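Side-chain contacts in transferrin binding protein B (Actinobacillus suis, PDB 3PQU), which probably captures host transferrin at the bacterial surface as an outer-membrane lipoprotein, serving iron acquisition: residues S265-I270 against R276-A281; D35-P40 against A308-T313; I153-T158 against G272-G277; V44-P49 against S317-F322. All blocks are in the same frame, centred on the assembly; numbering follows the deposited sequence.

From the N terminus, the handle domain of the N-lobe comes first and its barrel second. Interaction 2 sets the early loop 35-40 against strand 306-312, closing a loop of more than 260 residues. Interaction 4 starts a little later, at strand 43-47, and ends a little later, at strand 318-326, so the two cross. Interaction 3, from 153-158 to 272-277, is nested inside both, as is interaction 1, a local hairpin of the barrel between 265-270 and 276-281. Interactions 1 and 3 end on the same strand, 274-281, sharing R276 and G277. Interactions 2, 3 and 4 fasten the handle to the barrel wall, whereas interaction 1 builds that wall.

Interaction 1 of 4, residues S265-I270 against R276-A281; sequences SIEADI and RGKAKA
The carboxylate of E267 lies beside the aliphatic chain of its cross-strand partner K278, with E267 OE2 3.9 Å from K278 CD; the two side chains run the same way on the face of the sheet that also carries S265, K280, D269 and R276. Polar chains suit this outer face of a barrel: D269 and R276 form salt bridges with K241 and E32, K278 NZ bonds to N293, and S265 OG to E282. Between D269 OD2 and R276 O sits a water that donates to both. R276 O also accepts D269 N at 2.9 Å, a donor that stands 37° out of its carbonyl plane. On the reverse face, the small A279 and the branched I266 make a loose apolar pair, I266 CG1 to A279 CB 4.4 Å. G277, lacking a side chain, lets the strands draw in to 4.0 Å between A268 CA and G277 CA, and its CA points a hydrogen at E267 O. Six backbone hydrogen bonds hold the antiparallel ladder. This hairpin of the barrel wall is flanked by strand 241-249 beyond 260-271 and by strand 292-300 beyond 274-281; I266 reaches inward to L295 and F233.

Interaction 2 of 4, residues D35-P40 against A308-T313; sequences DKLMEP and AGKFFT
L37 meets both K310 and F312, offering its main-chain carbonyl and one methyl to the lysine and the other methyl to the phenylalanine. K310 NZ donates a hydrogen bond to L37 O at 3.0 Å, arriving in the carbonyl plane with a C=O...N angle of 150°. Next to this bond, L37 CD2 packs on the lysine's own methylene, 4.0 Å from K310 CE, the two side chains crossing at about a right angle. L37 CD1 comes up to the edge of the F312 ring, near its plane, 3.9 Å from F312 CD2. A forked leucine is well matched to such a double task, since each methyl can settle on a different neighbour.

One shell out, the lysine is folded into position: its chain bends at chi2 (72°) and again at chi4 (64°), carrying NZ from the strand to the carbonyl. F319 and V321 of the neighbouring barrel strand pack against K310, a residue buried as a whole, and its NZ is satisfied by L37 O. On the other side, L37 belongs to a short 3-10 turn closed by M38 N to D35 O, 2.8 Å. The residue three places on, P40, has no N-H with which to continue the turn and take up L37 O. I77 also packs on F312.

Here a loop of the handle domain is pinned by a turn carbonyl and a leucine to the outward side of strand 306-312, part of the interface between handle and barrel in the N-lobe.

Interaction 3 of 4, residues I153-T158 against G272-G277; sequences IYYLGT and GNRFRG
Y155 and R274 approach each other head-on from opposite directions, the phenol reaching out of the handle sheet and the guanidinium out of the barrel wall. They meet edge to edge: R274 NH2 lies near the plane of the tyrosine ring, and Y155 OH near the plane of the guanidinium, while the two planes are turned 32° apart. The arginine donates, with R274 NH2 3.2 Å from Y155 OH, but the N-H...O angle is only 130° and the bond is weak. The stronger partner of R274 is E296, a salt bridge from the same NH2, and NH1 bonds to Y300 OH; these partners probably fix the guanidinium's orientation, the tyrosine adding a lesser hold.

The contact spans the join between the two domains of the N-lobe, the handle sheet lying against the outside of the antiparallel barrel. Strand 150-157 is the middle strand of the five in the handle sheet, and the ring of Y155 leans from it onto strand 306-312, where it packs on A308 and the backbone of G309. Small residues there let a broad aromatic lie close to the barrel backbone.

With chi1 at 80°, the tyrosine holds its ring between its own backbone N and carbonyl carbon, aimed at the barrel. R274 takes a folded path: bends at chi2 and chi3 bring its tip round to the hydroxyl. P40 covers part of its length, packing beside the NE of the arginine.

Interaction 4 of 4, residues V44-P49 against S317-F322; sequences VEAKIP and SLFAVF
A46 and F319 make the one CH-pi contact here: the methyl sits over a face of the ring, A46 CB 4.0 Å from the centroid of the F319 ring and 28° off its normal. The methyl is displaced toward one edge of the ring, with A46 CB to F319 CD2 the shortest approach at 3.6 Å. Alanine suits this spot because its single methyl lets the phenyl press against the handle strand, F319 CE2 coming within 3.9 Å of A46 N.

The plain apolar packing is the work of V44, two residues back and pointing to the same side of its strand. V44 CG1 touches the far end of the ring, 3.8 Å from F319 CZ, its side chain crossing that of the phenylalanine obliquely. F319 reaches both because its ring stands off the barrel strand with CG opposite the backbone N (chi1 173°). Alongside, K310 packs against both V44 and F319.

No hydrogen bond crosses between the segments. The polar atoms of strand 43-47 find partners in the handle: V44 and A46 pair through the backbone with Y155 and I153, E45 with M78. The CB of E45 points away from the barrel segment, and its OE1 bonds to H90.

The axes of 44-47 and 318-322 approach to 8.6 Å, with 142° between their N-to-C directions, too far apart for backbone pairing. This is face-to-face packing of two separate antiparallel sheets, the handle sheet resting on the outside of the N-lobe barrel with an aromatic side chain filling the gap.

Interaction 1 of 4, residues S265-I270 against R276-A281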
# COMPACT_ATOMS: atom_id res chain seq x y z
N SER A 265 -6.31 -20.19 11.80
CA SER A 265 -4.97 -20.36 11.21
C SER A 265 -4.96 -19.59 9.89
O SER A 265 -5.95 -19.55 9.17
CB SER A 265 -4.64 -21.85 10.88
OG SER A 265 -4.57 -22.65 12.05
N ILE A 266 -3.81 -19.04 9.53
CA ILE A 266 -3.78 -18.24 8.32
C ILE A 266 -2.68 -18.72 7.39
O ILE A 266 -1.62 -19.15 7.83
CB ILE A 266 -3.55 -16.75 8.70
CG1 ILE A 266 -4.83 -16.17 9.32
CG2 ILE A 266 -3.09 -15.96 7.49
CD1 ILE A 266 -4.70 -14.75 9.75
N GLU A 267 -2.95 -18.71 6.08
CA GLU A 267 -1.90 -18.99 5.13
C GLU A 267 -2.01 -17.99 3.99
O GLU A 267 -3.12 -17.59 3.63
CB GLU A 267 -1.94 -20.46 4.63
CG GLU A 267 -3.21 -20.84 3.89
CD GLU A 267 -3.18 -22.27 3.36
OE1 GLU A 267 -2.38 -23.08 3.88
OE2 GLU A 267 -3.94 -22.57 2.41
N ALA A 268 -0.87 -17.57 3.45
CA ALA A 268 -0.90 -16.58 2.37
C ALA A 268 0.37 -16.61 1.54
O ALA A 268 1.41 -17.07 2.00
CB ALA A 268 -1.18 -15.16 2.94
N ASP A 269 0.26 -16.15 0.30
CA ASP A 269 1.40 -16.04 -0.60
C ASP A 269 1.69 -14.56 -0.86
O ASP A 269 0.76 -13.75 -1.00
CB ASP A 269 1.12 -16.74 -1.94
CG ASP A 269 0.91 -18.24 -1.79
OD1 ASP A 269 1.72 -18.89 -1.09
OD2 ASP A 269 -0.07 -18.76 -2.36
N ILE A 270 2.97 -14.24 -0.99
CA ILE A 270 3.42 -12.86 -1.10
C ILE A 270 3.68 -12.46 -2.55
O ILE A 270 4.45 -13.12 -3.26
CB ILE A 270 4.73 -12.64 -0.30
CG1 ILE A 270 4.49 -12.81 1.20
CG2 ILE A 270 5.32 -11.26 -0.58
CD1 ILE A 270 5.78 -12.94 2.02
N ARG A 276 -1.85 -12.61 -0.18
CA ARG A 276 -3.22 -13.04 -0.46
C ARG A 276 -3.35 -14.47 -0.02
O ARG A 276 -2.48 -15.29 -0.35
CB ARG A 276 -3.50 -12.99 -1.96
CG ARG A 276 -3.25 -11.65 -2.64
CD ARG A 276 -3.35 -11.76 -4.18
NE ARG A 276 -2.74 -10.61 -4.84
CZ ARG A 276 -2.10 -10.66 -6.00
NH1 ARG A 276 -2.00 -11.81 -6.64
NH2 ARG A 276 -1.57 -9.56 -6.53
N GLY A 277 -4.43 -14.80 0.70
CA GLY A 277 -4.66 -16.17 1.12
C GLY A 277 -6.01 -16.44 1.76
O GLY A 277 -7.05 -15.94 1.33
N LYS A 278 -5.97 -17.24 2.82
CA LYS A 278 -7.18 -17.77 3.43
C LYS A 278 -7.06 -17.73 4.93
O LYS A 278 -5.95 -17.78 5.47
CB LYS A 278 -7.36 -19.24 3.03
CG LYS A 278 -7.30 -19.51 1.52
CD LYS A 278 -7.35 -21.02 1.28
CE LYS A 278 -7.30 -21.35 -0.21
NZ LYS A 278 -8.38 -20.66 -0.95
N ALA A 279 -8.20 -17.71 5.61
CA ALA A 279 -8.24 -17.89 7.05
C ALA A 279 -9.03 -19.17 7.30
O ALA A 279 -10.14 -19.30 6.82
CB ALA A 279 -8.92 -16.70 7.72
N LYS A 280 -8.46 -20.08 8.08
CA LYS A 280 -9.12 -21.34 8.38
C LYS A 280 -9.65 -21.36 9.81
O LYS A 280 -8.88 -21.24 10.76
CB LYS A 280 -8.14 -22.51 8.18
CG LYS A 280 -8.55 -23.51 7.11
CD LYS A 280 -8.39 -22.92 5.71
CE LYS A 280 -8.90 -23.88 4.63
NZ LYS A 280 -8.73 -23.29 3.28
N ALA A 281 -10.96 -21.51 9.95
CA ALA A 281 -11.58 -21.57 11.27
C ALA A 281 -11.07 -22.77 12.03
O ALA A 281 -11.09 -23.90 11.51
CB ALA A 281 -13.10 -21.65 11.14
O HOH W 1 -2.77 -17.17 -2.39

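Interaction 2 of 4, residues D35-P40 against A308-T313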
# COMPACT_ATOMS: atom_id res chain seq x y z
N ASP A 35 -10.15 -10.42 -8.02
CA ASP A 35 -11.43 -10.09 -7.39
C ASP A 35 -11.28 -8.78 -6.62
O ASP A 35 -10.21 -8.50 -6.05
CB ASP A 35 -11.86 -11.19 -6.42
CG ASP A 35 -12.44 -12.40 -7.14
OD1 ASP A 35 -12.62 -12.32 -8.37
OD2 ASP A 35 -12.70 -13.42 -6.47
N LYS A 36 -12.34 -7.99 -6.59
CA LYS A 36 -12.30 -6.69 -5.92
C LYS A 36 -11.72 -6.74 -4.51
O LYS A 36 -10.87 -5.94 -4.18
CB LYS A 36 -13.69 -6.06 -5.89
CG LYS A 36 -14.28 -5.83 -7.27
CD LYS A 36 -15.67 -5.23 -7.20
CE LYS A 36 -16.27 -5.07 -8.59
NZ LYS A 36 -17.49 -4.22 -8.57
N LEU A 37 -12.18 -7.69 -3.69
CA LEU A 37 -11.71 -7.80 -2.31
C LEU A 37 -10.22 -8.08 -2.23
O LEU A 37 -9.62 -7.92 -1.18
CB LEU A 37 -12.43 -8.90 -1.56
CG LEU A 37 -13.79 -8.56 -0.98
CD1 LEU A 37 -14.40 -9.83 -0.43
CD2 LEU A 37 -13.66 -7.49 0.09
N MET A 38 -9.63 -8.54 -3.33
CA MET A 38 -8.23 -8.89 -3.30
C MET A 38 -7.33 -7.77 -3.82
O MET A 38 -6.10 -7.90 -3.81
CB MET A 38 -8.00 -10.22 -4.05
CG MET A 38 -8.88 -11.36 -3.53
SD MET A 38 -8.65 -11.70 -1.75
CE MET A 38 -7.08 -12.53 -1.85
N GLU A 39 -7.92 -6.65 -4.25
CA GLU A 39 -7.13 -5.50 -4.72
C GLU A 39 -6.42 -4.83 -3.54
O GLU A 39 -6.98 -4.72 -2.47
CB GLU A 39 -8.03 -4.46 -5.41
CG GLU A 39 -8.54 -4.85 -6.80
CD GLU A 39 -7.46 -4.81 -7.87
OE1 GLU A 39 -7.71 -5.32 -8.99
OE2 GLU A 39 -6.36 -4.28 -7.61
N PRO A 40 -5.17 -4.37 -3.75
CA PRO A 40 -4.41 -3.79 -2.64
C PRO A 40 -4.81 -2.34 -2.37
O PRO A 40 -5.09 -1.59 -3.30
CB PRO A 40 -2.97 -3.85 -3.14
CG PRO A 40 -3.12 -3.81 -4.65
CD PRO A 40 -4.32 -4.63 -4.93
N ALA A 308 -0.32 -5.64 8.00
CA ALA A 308 -1.73 -5.51 8.33
C ALA A 308 -2.58 -6.05 7.21
O ALA A 308 -2.16 -6.06 6.04
CB ALA A 308 -2.09 -4.04 8.64
N GLY A 309 -3.78 -6.52 7.55
CA GLY A 309 -4.68 -7.00 6.52
C GLY A 309 -6.07 -7.24 7.04
O GLY A 309 -6.41 -6.81 8.15
N LYS A 310 -6.88 -7.90 6.21
CA LYS A 310 -8.27 -8.14 6.54
C LYS A 310 -8.78 -9.41 5.86
O LYS A 310 -8.17 -9.88 4.89
CB LYS A 310 -9.13 -6.92 6.16
CG LYS A 310 -9.26 -6.62 4.65
CD LYS A 310 -10.14 -7.64 3.94
CE LYS A 310 -10.63 -7.14 2.60
NZ LYS A 310 -9.53 -6.92 1.62
N PHE A 311 -9.87 -9.98 6.37
CA PHE A 311 -10.56 -11.01 5.63
C PHE A 311 -12.06 -10.95 5.84
O PHE A 311 -12.53 -10.32 6.79
CB PHE A 311 -9.98 -12.42 5.91
CG PHE A 311 -10.18 -12.91 7.33
CD1 PHE A 311 -11.36 -13.54 7.69
CD2 PHE A 311 -9.18 -12.76 8.29
CE1 PHE A 311 -11.52 -14.03 9.01
CE2 PHE A 311 -9.34 -13.23 9.58
CZ PHE A 311 -10.50 -13.87 9.94
N PHE A 312 -12.81 -11.56 4.92
CA PHE A 312 -14.26 -11.56 4.92
C PHE A 312 -14.72 -13.01 4.71
O PHE A 312 -14.35 -13.64 3.72
CB PHE A 312 -14.73 -10.63 3.79
CG PHE A 312 -16.23 -10.40 3.74
CD1 PHE A 312 -16.97 -10.24 4.91
CD2 PHE A 312 -16.89 -10.30 2.50
CE1 PHE A 312 -18.34 -10.01 4.86
CE2 PHE A 312 -18.26 -10.05 2.44
CZ PHE A 312 -18.99 -9.90 3.62
N THR A 313 -15.50 -13.55 5.65
CA THR A 313 -15.80 -14.98 5.62
C THR A 313 -16.69 -15.33 4.43
O THR A 313 -17.38 -14.46 3.88
CB THR A 313 -16.35 -15.55 6.95
OG1 THR A 313 -17.57 -14.89 7.30
CG2 THR A 313 -15.32 -15.40 8.10

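Interaction 3 of 4, residues I153-T158 against G272-G277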
# COMPACT_ATOMS: atom_id res chain seq x y z
N ILE A 153 -14.76 -1.11 12.00
CA ILE A 153 -13.59 -1.98 12.14
C ILE A 153 -12.68 -1.59 10.97
O ILE A 153 -13.17 -1.37 9.87
CB ILE A 153 -13.98 -3.44 12.01
CG1 ILE A 153 -15.08 -3.80 13.04
CG2 ILE A 153 -12.75 -4.34 12.14
CD1 ILE A 153 -14.72 -3.51 14.53
N TYR A 154 -11.38 -1.48 11.18
CA TYR A 154 -10.53 -1.03 10.09
C TYR A 154 -9.07 -1.45 10.27
O TYR A 154 -8.66 -1.85 11.35
CB TYR A 154 -10.59 0.50 9.96
CG TYR A 154 -9.70 1.20 10.98
CD1 TYR A 154 -8.45 1.72 10.62
CD2 TYR A 154 -10.07 1.29 12.31
CE1 TYR A 154 -7.62 2.34 11.56
CE2 TYR A 154 -9.24 1.91 13.26
CZ TYR A 154 -8.02 2.42 12.87
OH TYR A 154 -7.21 3.03 13.80
N TYR A 155 -8.31 -1.30 9.19
CA TYR A 155 -6.86 -1.17 9.31
C TYR A 155 -6.40 -0.10 8.34
O TYR A 155 -7.04 0.15 7.32
CB TYR A 155 -6.12 -2.53 9.06
CG TYR A 155 -5.93 -2.90 7.59
CD1 TYR A 155 -4.83 -2.45 6.87
CD2 TYR A 155 -6.85 -3.72 6.93
CE1 TYR A 155 -4.66 -2.79 5.52
CE2 TYR A 155 -6.69 -4.07 5.59
CZ TYR A 155 -5.58 -3.60 4.89
OH TYR A 155 -5.40 -3.94 3.56
N LEU A 156 -5.29 0.54 8.66
CA LEU A 156 -4.72 1.53 7.76
C LEU A 156 -3.21 1.56 7.93
O LEU A 156 -2.71 1.64 9.04
CB LEU A 156 -5.28 2.92 8.09
CG LEU A 156 -4.73 4.08 7.28
CD1 LEU A 156 -5.07 3.88 5.80
CD2 LEU A 156 -5.31 5.39 7.80
N GLY A 157 -2.49 1.49 6.82
CA GLY A 157 -1.05 1.49 6.88
C GLY A 157 -0.46 2.62 6.07
O GLY A 157 -1.14 3.20 5.21
N THR A 158 0.80 2.93 6.33
CA THR A 158 1.50 3.95 5.58
C THR A 158 2.85 3.41 5.14
O THR A 158 3.38 2.47 5.74
CB THR A 158 1.67 5.24 6.42
OG1 THR A 158 2.26 6.28 5.61
CG2 THR A 158 2.56 4.98 7.61
N GLY A 272 4.64 -8.78 -4.69
CA GLY A 272 5.02 -7.41 -4.43
C GLY A 272 5.18 -7.24 -2.92
O GLY A 272 5.81 -8.09 -2.27
N ASN A 273 4.62 -6.18 -2.35
CA ASN A 273 4.62 -6.04 -0.88
C ASN A 273 3.28 -6.45 -0.26
O ASN A 273 2.97 -6.08 0.88
CB ASN A 273 5.02 -4.63 -0.43
CG ASN A 273 4.14 -3.54 -1.05
OD1 ASN A 273 2.96 -3.74 -1.30
ND2 ASN A 273 4.74 -2.38 -1.32
N ARG A 274 2.50 -7.23 -0.99
CA ARG A 274 1.18 -7.67 -0.52
C ARG A 274 1.15 -9.16 -0.31
O ARG A 274 2.04 -9.88 -0.76
CB ARG A 274 0.11 -7.27 -1.54
CG ARG A 274 0.09 -5.76 -1.83
CD ARG A 274 -0.15 -4.93 -0.57
NE ARG A 274 -1.55 -4.95 -0.11
CZ ARG A 274 -2.07 -4.11 0.78
NH1 ARG A 274 -1.31 -3.16 1.32
NH2 ARG A 274 -3.35 -4.22 1.16
N PHE A 275 0.11 -9.65 0.36
CA PHE A 275 -0.10 -11.08 0.46
C PHE A 275 -1.57 -11.41 0.31
O PHE A 275 -2.43 -10.59 0.62
CB PHE A 275 0.51 -11.64 1.77
CG PHE A 275 0.14 -10.85 3.00
CD1 PHE A 275 -1.02 -11.14 3.71
CD2 PHE A 275 0.95 -9.82 3.44
CE1 PHE A 275 -1.36 -10.40 4.84
CE2 PHE A 275 0.63 -9.08 4.58
CZ PHE A 275 -0.54 -9.36 5.26
N ARG A 276 -1.85 -12.61 -0.18
CA ARG A 276 -3.22 -13.04 -0.46
C ARG A 276 -3.35 -14.47 -0.02
O ARG A 276 -2.48 -15.29 -0.35
CB ARG A 276 -3.50 -12.99 -1.96
CG ARG A 276 -3.25 -11.65 -2.64
CD ARG A 276 -3.35 -11.76 -4.18
NE ARG A 276 -2.74 -10.61 -4.84
CZ ARG A 276 -2.10 -10.66 -6.00
NH1 ARG A 276 -2.00 -11.81 -6.64
NH2 ARG A 276 -1.57 -9.56 -6.53
N GLY A 277 -4.43 -14.80 0.70
CA GLY A 277 -4.66 -16.17 1.12
C GLY A 277 -6.01 -16.44 1.76
O GLY A 277 -7.05 -15.94 1.33

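Interaction 4 of 4, residues V44-P49 against S317-F322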
# COMPACT_ATOMS: atom_id res chain seq x y z
N VAL A 44 -8.45 -0.50 4.79
CA VAL A 44 -9.84 -0.95 4.57
C VAL A 44 -10.68 -0.72 5.86
O VAL A 44 -10.16 -0.89 6.96
CB VAL A 44 -9.89 -2.46 4.24
CG1 VAL A 44 -11.32 -2.91 4.00
CG2 VAL A 44 -8.96 -2.82 3.02
N GLU A 45 -11.95 -0.33 5.73
CA GLU A 45 -12.83 -0.19 6.89
C GLU A 45 -14.23 -0.75 6.60
O GLU A 45 -14.65 -0.82 5.44
CB GLU A 45 -12.97 1.29 7.31
CG GLU A 45 -13.83 2.11 6.32
CD GLU A 45 -13.96 3.60 6.67
OE1 GLU A 45 -14.88 4.25 6.13
OE2 GLU A 45 -13.14 4.13 7.46
N ALA A 46 -14.95 -1.15 7.64
CA ALA A 46 -16.37 -1.51 7.52
C ALA A 46 -17.14 -1.04 8.74
O ALA A 46 -16.67 -1.15 9.87
CB ALA A 46 -16.55 -3.01 7.33
N LYS A 47 -18.34 -0.55 8.50
CA LYS A 47 -19.24 -0.13 9.56
C LYS A 47 -19.73 -1.32 10.38
O LYS A 47 -19.98 -2.40 9.85
CB LYS A 47 -20.44 0.59 8.92
CG LYS A 47 -21.44 1.18 9.90
CD LYS A 47 -22.30 2.21 9.17
CE LYS A 47 -23.12 3.07 10.12
NZ LYS A 47 -23.72 4.22 9.39
N ILE A 48 -19.87 -1.12 11.69
CA ILE A 48 -20.41 -2.17 12.58
C ILE A 48 -21.92 -2.28 12.35
O ILE A 48 -22.64 -1.29 12.51
CB ILE A 48 -20.10 -1.83 14.09
CG1 ILE A 48 -18.57 -1.82 14.34
CG2 ILE A 48 -20.78 -2.82 15.04
CD1 ILE A 48 -18.14 -1.30 15.77
N PRO A 49 -22.42 -3.47 11.95
CA PRO A 49 -23.86 -3.61 11.66
C PRO A 49 -24.75 -3.45 12.90
O PRO A 49 -24.36 -3.88 14.00
CB PRO A 49 -23.98 -5.03 11.10
CG PRO A 49 -22.64 -5.31 10.48
CD PRO A 49 -21.66 -4.64 11.46
N SER A 317 -20.42 -13.86 7.45
CA SER A 317 -20.74 -13.75 8.86
C SER A 317 -19.78 -12.82 9.60
O SER A 317 -20.07 -12.42 10.72
CB SER A 317 -20.65 -15.12 9.53
OG SER A 317 -19.35 -15.67 9.37
N LEU A 318 -18.65 -12.49 8.98
CA LEU A 318 -17.54 -11.84 9.71
C LEU A 318 -16.58 -11.02 8.83
O LEU A 318 -16.10 -11.50 7.79
CB LEU A 318 -16.71 -12.88 10.47
CG LEU A 318 -15.83 -12.31 11.60
CD1 LEU A 318 -16.62 -12.26 12.88
CD2 LEU A 318 -14.59 -13.16 11.83
N PHE A 319 -16.31 -9.80 9.28
CA PHE A 319 -15.24 -8.98 8.72
C PHE A 319 -14.18 -8.83 9.82
O PHE A 319 -14.51 -8.40 10.93
CB PHE A 319 -15.77 -7.59 8.26
CG PHE A 319 -14.67 -6.62 7.82
CD1 PHE A 319 -13.97 -6.83 6.63
CD2 PHE A 319 -14.32 -5.53 8.61
CE1 PHE A 319 -12.94 -5.97 6.24
CE2 PHE A 319 -13.30 -4.65 8.22
CZ PHE A 319 -12.61 -4.88 7.03
N ALA A 320 -12.94 -9.20 9.52
CA ALA A 320 -11.84 -9.19 10.49
C ALA A 320 -10.65 -8.40 9.95
O ALA A 320 -10.43 -8.37 8.74
CB ALA A 320 -11.39 -10.61 10.81
N VAL A 321 -9.90 -7.75 10.85
CA VAL A 321 -8.66 -7.09 10.50
C VAL A 321 -7.55 -7.58 11.46
O VAL A 321 -7.85 -8.19 12.47
CB VAL A 321 -8.78 -5.56 10.56
CG1 VAL A 321 -9.89 -5.07 9.64
CG2 VAL A 321 -9.03 -5.08 12.01
N PHE A 322 -6.29 -7.34 11.12
CA PHE A 322 -5.17 -7.74 11.96
C PHE A 322 -3.97 -6.85 11.64
O PHE A 322 -3.92 -6.25 10.57
CB PHE A 322 -4.82 -9.24 11.76
CG PHE A 322 -4.61 -9.64 10.31
CD1 PHE A 322 -3.35 -9.51 9.69
CD2 PHE A 322 -5.67 -10.15 9.56
CE1 PHE A 322 -3.18 -9.88 8.37
CE2 PHE A 322 -5.51 -10.53 8.23
CZ PHE A 322 -4.27 -10.39 7.63